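Local coordinates for protein 6-phospho-beta-glucosidase BglT (Thermotoga maritima, PDB 1UP7) that hydrolyses cellobiose 6'-phosphate to glucose 6-phosphate and glucose, using NAD(+) and a manganese ion as cofactors, at residues A[42-54]-A[271-285]. Sequence-based numbering, arbitrary orientation.
Sequences EKQKIVVDFVKRL and EKELFEKYRTAVEIP. With NAD (nicotinamide-adenine-dinucleotide), chain I.
Phe-50 and Tyr-278 lie nearly parallel, their planes 23° apart, but are slid so far past each other (centroids 5.0 Å apart) that the CD2-CE2 side of Phe-50 meets CG, CD1 and CE1 of the tyrosine. With CG anti to the backbone N (chi1 175°), the Phe-50 ring reaches off helix 41-55 into the turn after helix 263-278: its CE1 lies 3.6 Å from Ala-281 CB, the backbone of Glu-283 and Ile-284 borders its edge, and Leu-54 CD1 of its own helix lies over the rim of one face. Tyr-278 OH is hydrogen-bonded to Ser-13 O.

One turn on, bends at chi2 and chi3 bring the Arg-53 guanidinium edge-on to the carbonyls of Tyr-278 and Ala-281. NH2 donates to Ala-281 O (2.7 Å) and to Tyr-278 O (3.0 Å), both near the guanidinium plane, although it stands above the carbonyl plane of Tyr-278; NE adds a weak bond to Ala-281 O. Ile-46 sets CD1 against Arg-279 NH1 (3.6 Å); the Arg-279 guanidinium holds Glu-276 side-on, NE and NH2 both on OE2.

At the other end the bent Lys-43 side chain crosses that of Phe-275 at about a right angle, with CG near CE1 and CE and NZ near CZ. Its NZ makes a long salt bridge to Glu-271 OE1 (3.6 Å) and a weak hydrogen bond to NAD O3B (3.4 Å). The axes of 42-54 and 271-278 cross at 51°, joining the NAD-binding Rossmann fold to the C-terminal domain of this family 4 glycosidase beside the dinucleotide.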
ATOM      1  N   GLU A  42       6.441 -49.384 -13.168  1.00 20.25           N
ATOM      2  CA  GLU A  42       6.272 -50.643 -12.455  1.00 20.58           C
ATOM      3  C   GLU A  42       5.800 -50.415 -11.017  1.00 20.27           C
ATOM      4  O   GLU A  42       4.961 -51.170 -10.511  1.00 20.60           O
ATOM      5  CB  GLU A  42       7.534 -51.537 -12.558  1.00 20.95           C
ATOM      6  CG  GLU A  42       8.358 -51.254 -13.830  1.00 24.02           C
ATOM      7  CD  GLU A  42       9.328 -52.371 -14.261  1.00 28.62           C
ATOM      8  OE1 GLU A  42       9.375 -53.448 -13.601  1.00 30.84           O
ATOM      9  OE2 GLU A  42      10.061 -52.177 -15.281  1.00 28.47           O
ATOM     10  N   LYS A  43       6.282 -49.352 -10.383  1.00 19.98           N
ATOM     11  CA  LYS A  43       5.838 -49.007  -9.043  1.00 19.89           C
ATOM     12  C   LYS A  43       4.378 -48.544  -9.076  1.00 19.69           C
ATOM     13  O   LYS A  43       3.568 -48.979  -8.259  1.00 19.70           O
ATOM     14  CB  LYS A  43       6.745 -47.956  -8.438  1.00 19.99           C
ATOM     15  CG  LYS A  43       6.547 -47.742  -6.943  1.00 22.15           C
ATOM     16  CD  LYS A  43       6.645 -46.267  -6.635  1.00 23.23           C
ATOM     17  CE  LYS A  43       7.620 -45.920  -5.520  1.00 25.96           C
ATOM     18  NZ  LYS A  43       7.091 -44.663  -4.808  1.00 28.17           N
ATOM     19  N   GLN A  44       4.037 -47.686 -10.028  1.00 18.99           N
ATOM     20  CA  GLN A  44       2.686 -47.175 -10.118  1.00 18.43           C
ATOM     21  C   GLN A  44       1.649 -48.289 -10.389  1.00 18.89           C
ATOM     22  O   GLN A  44       0.531 -48.259  -9.851  1.00 18.63           O
ATOM     23  CB  GLN A  44       2.603 -46.088 -11.154  1.00 17.29           C
ATOM     24  CG  GLN A  44       1.205 -45.699 -11.451  1.00 16.46           C
ATOM     25  CD  GLN A  44       1.129 -44.499 -12.325  1.00 14.05           C
ATOM     26  OE1 GLN A  44       0.850 -43.402 -11.851  1.00 15.10           O
ATOM     27  NE2 GLN A  44       1.388 -44.684 -13.598  1.00 10.51           N
ATOM     28  N   LYS A  45       2.033 -49.272 -11.197  1.00 19.06           N
ATOM     29  CA  LYS A  45       1.125 -50.338 -11.599  1.00 19.35           C
ATOM     30  C   LYS A  45       0.626 -51.150 -10.392  1.00 19.50           C
ATOM     31  O   LYS A  45      -0.552 -51.500 -10.316  1.00 19.40           O
ATOM     32  CB  LYS A  45       1.798 -51.243 -12.628  1.00 19.32           C
ATOM     33  CG  LYS A  45       1.130 -52.595 -12.860  1.00 19.68           C
ATOM     34  CD  LYS A  45      -0.036 -52.464 -13.845  1.00 22.63           C
ATOM     35  CE  LYS A  45      -0.505 -53.852 -14.323  1.00 24.96           C
ATOM     36  NZ  LYS A  45      -1.951 -53.816 -14.718  1.00 25.42           N
ATOM     37  N   ILE A  46       1.522 -51.440  -9.448  1.00 19.46           N
ATOM     38  CA  ILE A  46       1.138 -52.122  -8.212  1.00 19.26           C
ATOM     39  C   ILE A  46       0.121 -51.281  -7.438  1.00 19.10           C
ATOM     40  O   ILE A  46      -0.914 -51.794  -7.021  1.00 19.36           O
ATOM     41  CB  ILE A  46       2.370 -52.446  -7.314  1.00 19.11           C
ATOM     42  CG1 ILE A  46       3.182 -53.612  -7.889  1.00 20.01           C
ATOM     43  CG2 ILE A  46       1.952 -52.764  -5.869  1.00 18.61           C
ATOM     44  CD1 ILE A  46       4.706 -53.437  -7.639  1.00 22.89           C
ATOM     45  N   VAL A  47       0.404 -49.996  -7.279  1.00 18.33           N
ATOM     46  CA  VAL A  47      -0.482 -49.115  -6.547  1.00 18.33           C
ATOM     47  C   VAL A  47      -1.842 -48.953  -7.235  1.00 18.29           C
ATOM     48  O   VAL A  47      -2.874 -49.038  -6.570  1.00 18.26           O
ATOM     49  CB  VAL A  47       0.190 -47.750  -6.273  1.00 18.32           C
ATOM     50  CG1 VAL A  47      -0.758 -46.842  -5.515  1.00 18.30           C
ATOM     51  CG2 VAL A  47       1.491 -47.947  -5.514  1.00 16.14           C
ATOM     52  N   VAL A  48      -1.836 -48.749  -8.556  1.00 18.18           N
ATOM     53  CA  VAL A  48      -3.071 -48.573  -9.327  1.00 17.89           C
ATOM     54  C   VAL A  48      -3.926 -49.858  -9.401  1.00 18.25           C
ATOM     55  O   VAL A  48      -5.169 -49.786  -9.408  1.00 17.93           O
ATOM     56  CB  VAL A  48      -2.815 -47.945 -10.704  1.00 17.63           C
ATOM     57  CG1 VAL A  48      -4.068 -47.997 -11.589  1.00 16.88           C
ATOM     58  CG2 VAL A  48      -2.348 -46.498 -10.519  1.00 15.99           C
ATOM     59  N   ASP A  49      -3.284 -51.025  -9.409  1.00 18.30           N
ATOM     60  CA  ASP A  49      -4.043 -52.271  -9.367  1.00 18.66           C
ATOM     61  C   ASP A  49      -4.780 -52.386  -8.040  1.00 18.71           C
ATOM     62  O   ASP A  49      -5.914 -52.842  -7.994  1.00 18.32           O
ATOM     63  CB  ASP A  49      -3.167 -53.512  -9.515  1.00 18.88           C
ATOM     64  CG  ASP A  49      -2.771 -53.787 -10.943  1.00 20.53           C
ATOM     65  OD1 ASP A  49      -3.326 -53.148 -11.859  1.00 23.05           O
ATOM     66  OD2 ASP A  49      -1.885 -54.616 -11.245  1.00 21.21           O
ATOM     67  N   PHE A  50      -4.115 -51.992  -6.953  1.00 18.61           N
ATOM     68  CA  PHE A  50      -4.757 -51.922  -5.647  1.00 18.64           C
ATOM     69  C   PHE A  50      -5.900 -50.884  -5.665  1.00 18.67           C
ATOM     70  O   PHE A  50      -7.003 -51.178  -5.201  1.00 18.65           O
ATOM     71  CB  PHE A  50      -3.715 -51.656  -4.544  1.00 18.39           C
ATOM     72  CG  PHE A  50      -4.288 -51.450  -3.152  1.00 18.54           C
ATOM     73  CD1 PHE A  50      -5.294 -52.265  -2.645  1.00 18.97           C
ATOM     74  CD2 PHE A  50      -3.770 -50.460  -2.326  1.00 18.70           C
ATOM     75  CE1 PHE A  50      -5.798 -52.076  -1.342  1.00 18.31           C
ATOM     76  CE2 PHE A  50      -4.261 -50.278  -1.026  1.00 18.47           C
ATOM     77  CZ  PHE A  50      -5.285 -51.081  -0.543  1.00 17.80           C
ATOM     78  N   VAL A  51      -5.645 -49.710  -6.238  1.00 18.38           N
ATOM     79  CA  VAL A  51      -6.672 -48.685  -6.417  1.00 18.81           C
ATOM     80  C   VAL A  51      -7.929 -49.212  -7.106  1.00 19.20           C
ATOM     81  O   VAL A  51      -9.046 -48.962  -6.614  1.00 19.22           O
ATOM     82  CB  VAL A  51      -6.136 -47.417  -7.168  1.00 18.91           C
ATOM     83  CG1 VAL A  51      -7.295 -46.488  -7.577  1.00 17.93           C
ATOM     84  CG2 VAL A  51      -5.155 -46.684  -6.316  1.00 18.02           C
ATOM     85  N   LYS A  52      -7.745 -49.944  -8.214  1.00 19.41           N
ATOM     86  CA  LYS A  52      -8.856 -50.527  -8.974  1.00 19.67           C
ATOM     87  C   LYS A  52      -9.695 -51.451  -8.112  1.00 19.45           C
ATOM     88  O   LYS A  52     -10.922 -51.523  -8.261  1.00 19.28           O
ATOM     89  CB  LYS A  52      -8.356 -51.312 -10.194  1.00 20.22           C
ATOM     90  CG  LYS A  52      -7.924 -50.460 -11.379  1.00 21.43           C
ATOM     91  CD  LYS A  52      -7.767 -51.302 -12.625  1.00 24.01           C
ATOM     92  CE  LYS A  52      -7.240 -50.467 -13.800  1.00 26.07           C
ATOM     93  NZ  LYS A  52      -5.754 -50.579 -14.090  1.00 27.35           N
ATOM     94  N   ARG A  53      -9.033 -52.178  -7.222  1.00 19.34           N
ATOM     95  CA  ARG A  53      -9.712 -53.083  -6.293  1.00 19.35           C
ATOM     96  C   ARG A  53     -10.582 -52.277  -5.304  1.00 19.45           C
ATOM     97  O   ARG A  53     -11.672 -52.712  -4.947  1.00 19.55           O
ATOM     98  CB  ARG A  53      -8.690 -53.908  -5.530  1.00 19.26           C
ATOM     99  CG  ARG A  53      -8.742 -55.406  -5.726  1.00 20.65           C
ATOM    100  CD  ARG A  53      -7.398 -56.117  -5.887  1.00 19.93           C
ATOM    101  NE  ARG A  53      -6.451 -55.885  -4.791  1.00 21.41           N
ATOM    102  CZ  ARG A  53      -5.144 -55.603  -4.958  1.00 20.55           C
ATOM    103  NH1 ARG A  53      -4.608 -55.517  -6.158  1.00 18.56           N
ATOM    104  NH2 ARG A  53      -4.364 -55.419  -3.909  1.00 21.14           N
ATOM    105  N   LEU A  54     -10.113 -51.104  -4.874  1.00 18.96           N
ATOM    106  CA  LEU A  54     -10.883 -50.255  -3.962  1.00 19.28           C
ATOM    107  C   LEU A  54     -12.014 -49.485  -4.637  1.00 19.33           C
ATOM    108  O   LEU A  54     -13.041 -49.220  -4.006  1.00 19.28           O
ATOM    109  CB  LEU A  54     -10.006 -49.224  -3.209  1.00 19.43           C
ATOM    110  CG  LEU A  54      -8.839 -49.690  -2.336  1.00 19.33           C
ATOM    111  CD1 LEU A  54      -7.786 -48.616  -2.272  1.00 18.89           C
ATOM    112  CD2 LEU A  54      -9.289 -50.131  -0.938  1.00 17.90           C
ATOM    113  N   GLU A 271       7.980 -47.468   3.073  1.00 20.95           N
ATOM    114  CA  GLU A 271       7.459 -47.573   1.725  1.00 21.47           C
ATOM    115  C   GLU A 271       7.620 -48.971   1.121  1.00 21.44           C
ATOM    116  O   GLU A 271       6.723 -49.463   0.431  1.00 21.64           O
ATOM    117  CB  GLU A 271       8.143 -46.552   0.843  1.00 22.38           C
ATOM    118  CG  GLU A 271       7.348 -45.258   0.722  1.00 26.06           C
ATOM    119  CD  GLU A 271       7.677 -44.527  -0.566  1.00 31.84           C
ATOM    120  OE1 GLU A 271       8.349 -45.150  -1.449  1.00 32.72           O
ATOM    121  OE2 GLU A 271       7.268 -43.331  -0.695  1.00 33.90           O
ATOM    122  N   LYS A 272       8.753 -49.617   1.374  1.00 20.86           N
ATOM    123  CA  LYS A 272       8.972 -50.950   0.842  1.00 20.90           C
ATOM    124  C   LYS A 272       8.027 -51.976   1.465  1.00 21.21           C
ATOM    125  O   LYS A 272       7.665 -52.952   0.796  1.00 21.13           O
ATOM    126  CB  LYS A 272      10.422 -51.428   1.019  1.00 21.22           C
ATOM    127  N   GLU A 273       7.663 -51.779   2.739  1.00 21.09           N
ATOM    128  CA  GLU A 273       6.677 -52.624   3.421  1.00 21.00           C
ATOM    129  C   GLU A 273       5.259 -52.327   2.908  1.00 20.34           C
ATOM    130  O   GLU A 273       4.451 -53.233   2.741  1.00 20.13           O
ATOM    131  CB  GLU A 273       6.728 -52.421   4.940  1.00 21.22           C
ATOM    132  CG  GLU A 273       7.839 -53.175   5.669  1.00 23.84           C
ATOM    133  CD  GLU A 273       8.203 -52.551   7.033  1.00 27.85           C
ATOM    134  OE1 GLU A 273       7.696 -51.440   7.381  1.00 30.25           O
ATOM    135  OE2 GLU A 273       9.013 -53.163   7.775  1.00 28.45           O
ATOM    136  N   LEU A 274       4.954 -51.059   2.666  1.00 20.18           N
ATOM    137  CA  LEU A 274       3.650 -50.686   2.114  1.00 20.09           C
ATOM    138  C   LEU A 274       3.446 -51.306   0.717  1.00 20.24           C
ATOM    139  O   LEU A 274       2.402 -51.930   0.443  1.00 20.17           O
ATOM    140  CB  LEU A 274       3.476 -49.167   2.093  1.00 19.67           C
ATOM    141  CG  LEU A 274       3.110 -48.550   3.452  1.00 19.47           C
ATOM    142  CD1 LEU A 274       3.198 -47.045   3.398  1.00 19.05           C
ATOM    143  CD2 LEU A 274       1.735 -49.000   3.906  1.00 19.86           C
ATOM    144  N   PHE A 275       4.464 -51.193  -0.135  1.00 20.20           N
ATOM    145  CA  PHE A 275       4.356 -51.711  -1.497  1.00 20.48           C
ATOM    146  C   PHE A 275       4.169 -53.207  -1.591  1.00 20.29           C
ATOM    147  O   PHE A 275       3.387 -53.691  -2.414  1.00 20.26           O
ATOM    148  CB  PHE A 275       5.436 -51.160  -2.421  1.00 20.55           C
ATOM    149  CG  PHE A 275       5.187 -49.715  -2.774  1.00 23.71           C
ATOM    150  CD1 PHE A 275       4.351 -49.376  -3.831  1.00 24.80           C
ATOM    151  CD2 PHE A 275       5.717 -48.692  -1.990  1.00 23.93           C
ATOM    152  CE1 PHE A 275       4.102 -48.024  -4.119  1.00 25.67           C
ATOM    153  CE2 PHE A 275       5.469 -47.371  -2.276  1.00 24.88           C
ATOM    154  CZ  PHE A 275       4.657 -47.031  -3.333  1.00 25.06           C
ATOM    155  N   GLU A 276       4.845 -53.934  -0.716  1.00 20.33           N
ATOM    156  CA  GLU A 276       4.625 -55.373  -0.596  1.00 20.54           C
ATOM    157  C   GLU A 276       3.191 -55.721  -0.178  1.00 20.31           C
ATOM    158  O   GLU A 276       2.595 -56.660  -0.709  1.00 20.06           O
ATOM    159  CB  GLU A 276       5.631 -56.011   0.367  1.00 20.93           C
ATOM    160  CG  GLU A 276       6.935 -56.427  -0.306  1.00 22.95           C
ATOM    161  CD  GLU A 276       6.708 -57.038  -1.693  1.00 25.16           C
ATOM    162  OE1 GLU A 276       6.208 -58.204  -1.766  1.00 24.30           O
ATOM    163  OE2 GLU A 276       6.998 -56.331  -2.703  1.00 25.57           O
ATOM    164  N   LYS A 277       2.649 -54.964   0.772  1.00 20.21           N
ATOM    165  CA  LYS A 277       1.265 -55.142   1.198  1.00 19.98           C
ATOM    166  C   LYS A 277       0.277 -54.772   0.087  1.00 19.79           C
ATOM    167  O   LYS A 277      -0.739 -55.430  -0.065  1.00 19.50           O
ATOM    168  CB  LYS A 277       0.969 -54.315   2.447  1.00 20.09           C
ATOM    169  CG  LYS A 277       1.169 -55.069   3.741  1.00 21.08           C
ATOM    170  CD  LYS A 277       1.666 -54.144   4.848  1.00 23.73           C
ATOM    171  CE  LYS A 277       1.818 -54.892   6.196  1.00 25.43           C
ATOM    172  NZ  LYS A 277       2.048 -53.895   7.284  1.00 26.61           N
ATOM    173  N   TYR A 278       0.566 -53.721  -0.688  1.00 19.68           N
ATOM    174  CA  TYR A 278      -0.366 -53.306  -1.745  1.00 19.73           C
ATOM    175  C   TYR A 278      -0.574 -54.374  -2.842  1.00 19.98           C
ATOM    176  O   TYR A 278      -1.565 -54.331  -3.559  1.00 20.18           O
ATOM    177  CB  TYR A 278       0.032 -51.974  -2.382  1.00 19.68           C
ATOM    178  CG  TYR A 278      -0.087 -50.736  -1.519  1.00 19.19           C
ATOM    179  CD1 TYR A 278      -0.805 -50.732  -0.328  1.00 19.15           C
ATOM    180  CD2 TYR A 278       0.561 -49.575  -1.895  1.00 17.91           C
ATOM    181  CE1 TYR A 278      -0.880 -49.578   0.452  1.00 20.21           C
ATOM    182  CE2 TYR A 278       0.504 -48.447  -1.135  1.00 19.50           C
ATOM    183  CZ  TYR A 278      -0.222 -48.435   0.036  1.00 20.08           C
ATOM    184  OH  TYR A 278      -0.275 -47.256   0.774  1.00 21.76           O
ATOM    185  N   ARG A 279       0.351 -55.328  -2.955  1.00 20.23           N
ATOM    186  CA  ARG A 279       0.243 -56.439  -3.903  1.00 20.60           C
ATOM    187  C   ARG A 279      -1.055 -57.230  -3.726  1.00 20.74           C
ATOM    188  O   ARG A 279      -1.702 -57.597  -4.722  1.00 20.61           O
ATOM    189  CB  ARG A 279       1.433 -57.409  -3.755  1.00 21.03           C
ATOM    190  CG  ARG A 279       2.776 -56.892  -4.328  1.00 22.82           C
ATOM    191  CD  ARG A 279       3.797 -57.996  -4.670  1.00 25.30           C
ATOM    192  NE  ARG A 279       5.167 -57.466  -4.710  1.00 28.49           N
ATOM    193  CZ  ARG A 279       5.798 -56.997  -5.805  1.00 29.45           C
ATOM    194  NH1 ARG A 279       5.201 -56.989  -6.998  1.00 28.88           N
ATOM    195  NH2 ARG A 279       7.044 -56.532  -5.699  1.00 28.64           N
ATOM    196  N   THR A 280      -1.416 -57.515  -2.461  1.00 20.67           N
ATOM    197  CA  THR A 280      -2.616 -58.308  -2.137  1.00 20.55           C
ATOM    198  C   THR A 280      -3.700 -57.588  -1.332  1.00 20.37           C
ATOM    199  O   THR A 280      -4.788 -58.113  -1.190  1.00 20.61           O
ATOM    200  CB  THR A 280      -2.275 -59.612  -1.362  1.00 21.00           C
ATOM    201  OG1 THR A 280      -1.547 -59.286  -0.167  1.00 22.41           O
ATOM    202  CG2 THR A 280      -1.338 -60.520  -2.154  1.00 20.80           C
ATOM    203  N   ALA A 281      -3.421 -56.409  -0.788  1.00 20.20           N
ATOM    204  CA  ALA A 281      -4.374 -55.750   0.108  1.00 20.07           C
ATOM    205  C   ALA A 281      -5.778 -55.593  -0.506  1.00 20.27           C
ATOM    206  O   ALA A 281      -5.920 -55.259  -1.694  1.00 20.08           O
ATOM    207  CB  ALA A 281      -3.827 -54.400   0.549  1.00 19.79           C
ATOM    208  N   VAL A 282      -6.806 -55.836   0.314  1.00 20.38           N
ATOM    209  CA  VAL A 282      -8.194 -55.551  -0.066  1.00 20.65           C
ATOM    210  C   VAL A 282      -8.682 -54.238   0.556  1.00 20.85           C
ATOM    211  O   VAL A 282      -9.667 -53.628   0.100  1.00 21.12           O
ATOM    212  CB  VAL A 282      -9.182 -56.718   0.295  1.00 21.14           C
ATOM    213  CG1 VAL A 282      -9.004 -57.901  -0.657  1.00 21.48           C
ATOM    214  CG2 VAL A 282      -9.025 -57.186   1.753  1.00 21.40           C
ATOM    215  N   GLU A 283      -7.981 -53.800   1.593  1.00 21.04           N
ATOM    216  CA  GLU A 283      -8.344 -52.588   2.324  1.00 21.33           C
ATOM    217  C   GLU A 283      -7.054 -51.838   2.628  1.00 20.98           C
ATOM    218  O   GLU A 283      -5.990 -52.456   2.657  1.00 20.98           O
ATOM    219  CB  GLU A 283      -9.111 -52.984   3.614  1.00 22.33           C
ATOM    220  CG  GLU A 283     -10.329 -52.106   3.958  1.00 24.26           C
ATOM    221  CD  GLU A 283     -11.520 -52.290   3.018  1.00 26.46           C
ATOM    222  OE1 GLU A 283     -12.217 -53.346   3.121  1.00 27.46           O
ATOM    223  OE2 GLU A 283     -11.765 -51.373   2.181  1.00 27.32           O
ATOM    224  N   ILE A 284      -7.134 -50.521   2.818  1.00 20.91           N
ATOM    225  CA  ILE A 284      -5.949 -49.709   3.120  1.00 20.94           C
ATOM    226  C   ILE A 284      -5.296 -50.171   4.431  1.00 21.32           C
ATOM    227  O   ILE A 284      -5.975 -50.257   5.466  1.00 21.91           O
ATOM    228  CB  ILE A 284      -6.324 -48.209   3.158  1.00 21.28           C
ATOM    229  CG1 ILE A 284      -6.952 -47.811   1.818  1.00 20.81           C
ATOM    230  CG2 ILE A 284      -5.084 -47.337   3.458  1.00 21.21           C
ATOM    231  CD1 ILE A 284      -7.473 -46.400   1.746  1.00 22.14           C
ATOM    232  N   PRO A 285      -4.001 -50.502   4.405  1.00 21.31           N
ATOM    233  CA  PRO A 285      -3.336 -51.030   5.601  1.00 21.10           C
ATOM    234  C   PRO A 285      -3.128 -49.920   6.637  1.00 21.30           C
ATOM    235  O   PRO A 285      -2.870 -48.748   6.284  1.00 21.08           O
ATOM    236  CB  PRO A 285      -1.968 -51.499   5.079  1.00 21.46           C
ATOM    237  CG  PRO A 285      -2.004 -51.340   3.573  1.00 20.76           C
ATOM    238  CD  PRO A 285      -3.063 -50.339   3.274  1.00 21.34           C
TER
HETATM  239  PA  NAD I1416       7.272 -40.473  -3.250  1.00 39.58           P
HETATM  240  O1A NAD I1416       8.739 -40.628  -3.198  1.00 39.58           O
HETATM  241  O2A NAD I1416       6.457 -41.771  -3.056  1.00 42.49           O
HETATM  242  O5B NAD I1416       6.985 -39.832  -4.710  1.00 36.88           O
HETATM  243  C5B NAD I1416       5.715 -39.967  -5.293  1.00 31.06           C
HETATM  244  C4B NAD I1416       5.843 -40.464  -6.727  1.00 27.54           C
HETATM  245  O4B NAD I1416       6.354 -39.433  -7.569  1.00 29.02           O
HETATM  246  C3B NAD I1416       6.760 -41.666  -6.917  1.00 26.05           C
HETATM  247  O3B NAD I1416       5.972 -42.742  -7.402  1.00 21.96           O
HETATM  248  C2B NAD I1416       7.784 -41.214  -7.960  1.00 25.76           C
HETATM  249  O2B NAD I1416       8.091 -42.233  -8.889  1.00 23.91           O
HETATM  250  C1B NAD I1416       7.015 -40.100  -8.649  1.00 26.16           C
HETATM  251  N9A NAD I1416       7.833 -39.126  -9.366  1.00 26.81           N
HETATM  252  C8A NAD I1416       9.094 -38.640  -9.076  1.00 24.99           C
HETATM  253  N7A NAD I1416       9.384 -37.728 -10.029  1.00 27.63           N
HETATM  254  C5A NAD I1416       8.344 -37.581 -10.870  1.00 25.50           C
HETATM  255  C6A NAD I1416       8.120 -36.809 -12.003  1.00 27.10           C
HETATM  256  N6A NAD I1416       9.036 -35.967 -12.467  1.00 24.93           N
HETATM  257  N1A NAD I1416       6.908 -36.926 -12.672  1.00 26.83           N
HETATM  258  C2A NAD I1416       5.942 -37.813 -12.228  1.00 25.65           C
HETATM  259  N3A NAD I1416       6.188 -38.593 -11.123  1.00 25.38           N
HETATM  260  C4A NAD I1416       7.365 -38.475 -10.467  1.00 26.29           C
HETATM  261  O3  NAD I1416       6.909 -39.395  -2.112  1.00 39.74           O
HETATM  262  PN  NAD I1416       5.507 -39.141  -1.380  1.00 36.98           P
HETATM  263  O1N NAD I1416       5.819 -39.380   0.052  1.00 41.41           O
HETATM  264  O2N NAD I1416       4.389 -39.816  -2.003  1.00 39.33           O
HETATM  265  O5D NAD I1416       5.214 -37.589  -1.630  1.00 39.15           O
HETATM  266  C5D NAD I1416       5.316 -36.942  -2.886  1.00 36.12           C
HETATM  267  C4D NAD I1416       5.405 -35.428  -2.634  1.00 37.30           C
HETATM  268  O4D NAD I1416       4.255 -34.909  -1.967  1.00 36.78           O
HETATM  269  C3D NAD I1416       6.587 -35.065  -1.747  1.00 35.07           C
HETATM  270  O3D NAD I1416       7.124 -33.900  -2.297  1.00 35.30           O
HETATM  271  C2D NAD I1416       5.977 -34.790  -0.376  1.00 35.83           C
HETATM  272  O2D NAD I1416       6.692 -33.865   0.426  1.00 33.84           O
HETATM  273  C1D NAD I1416       4.565 -34.350  -0.686  1.00 37.91           C
HETATM  274  N1N NAD I1416       3.618 -35.013   0.216  1.00 43.50           N
HETATM  275  C2N NAD I1416       2.582 -35.671  -0.409  1.00 44.47           C
HETATM  276  C3N NAD I1416       1.619 -36.335   0.310  1.00 47.55           C
HETATM  277  C7N NAD I1416       0.522 -37.052  -0.443  1.00 50.35           C
HETATM  278  O7N NAD I1416      -0.840 -36.973  -0.067  1.00 51.89           O
HETATM  279  N7N NAD I1416       0.869 -37.777  -1.518  1.00 52.29           N
HETATM  280  C4N NAD I1416       1.729 -36.320   1.702  1.00 49.80           C
HETATM  281  C5N NAD I1416       2.777 -35.647   2.361  1.00 47.38           C
HETATM  282  C6N NAD I1416       3.733 -34.985   1.590  1.00 46.00           C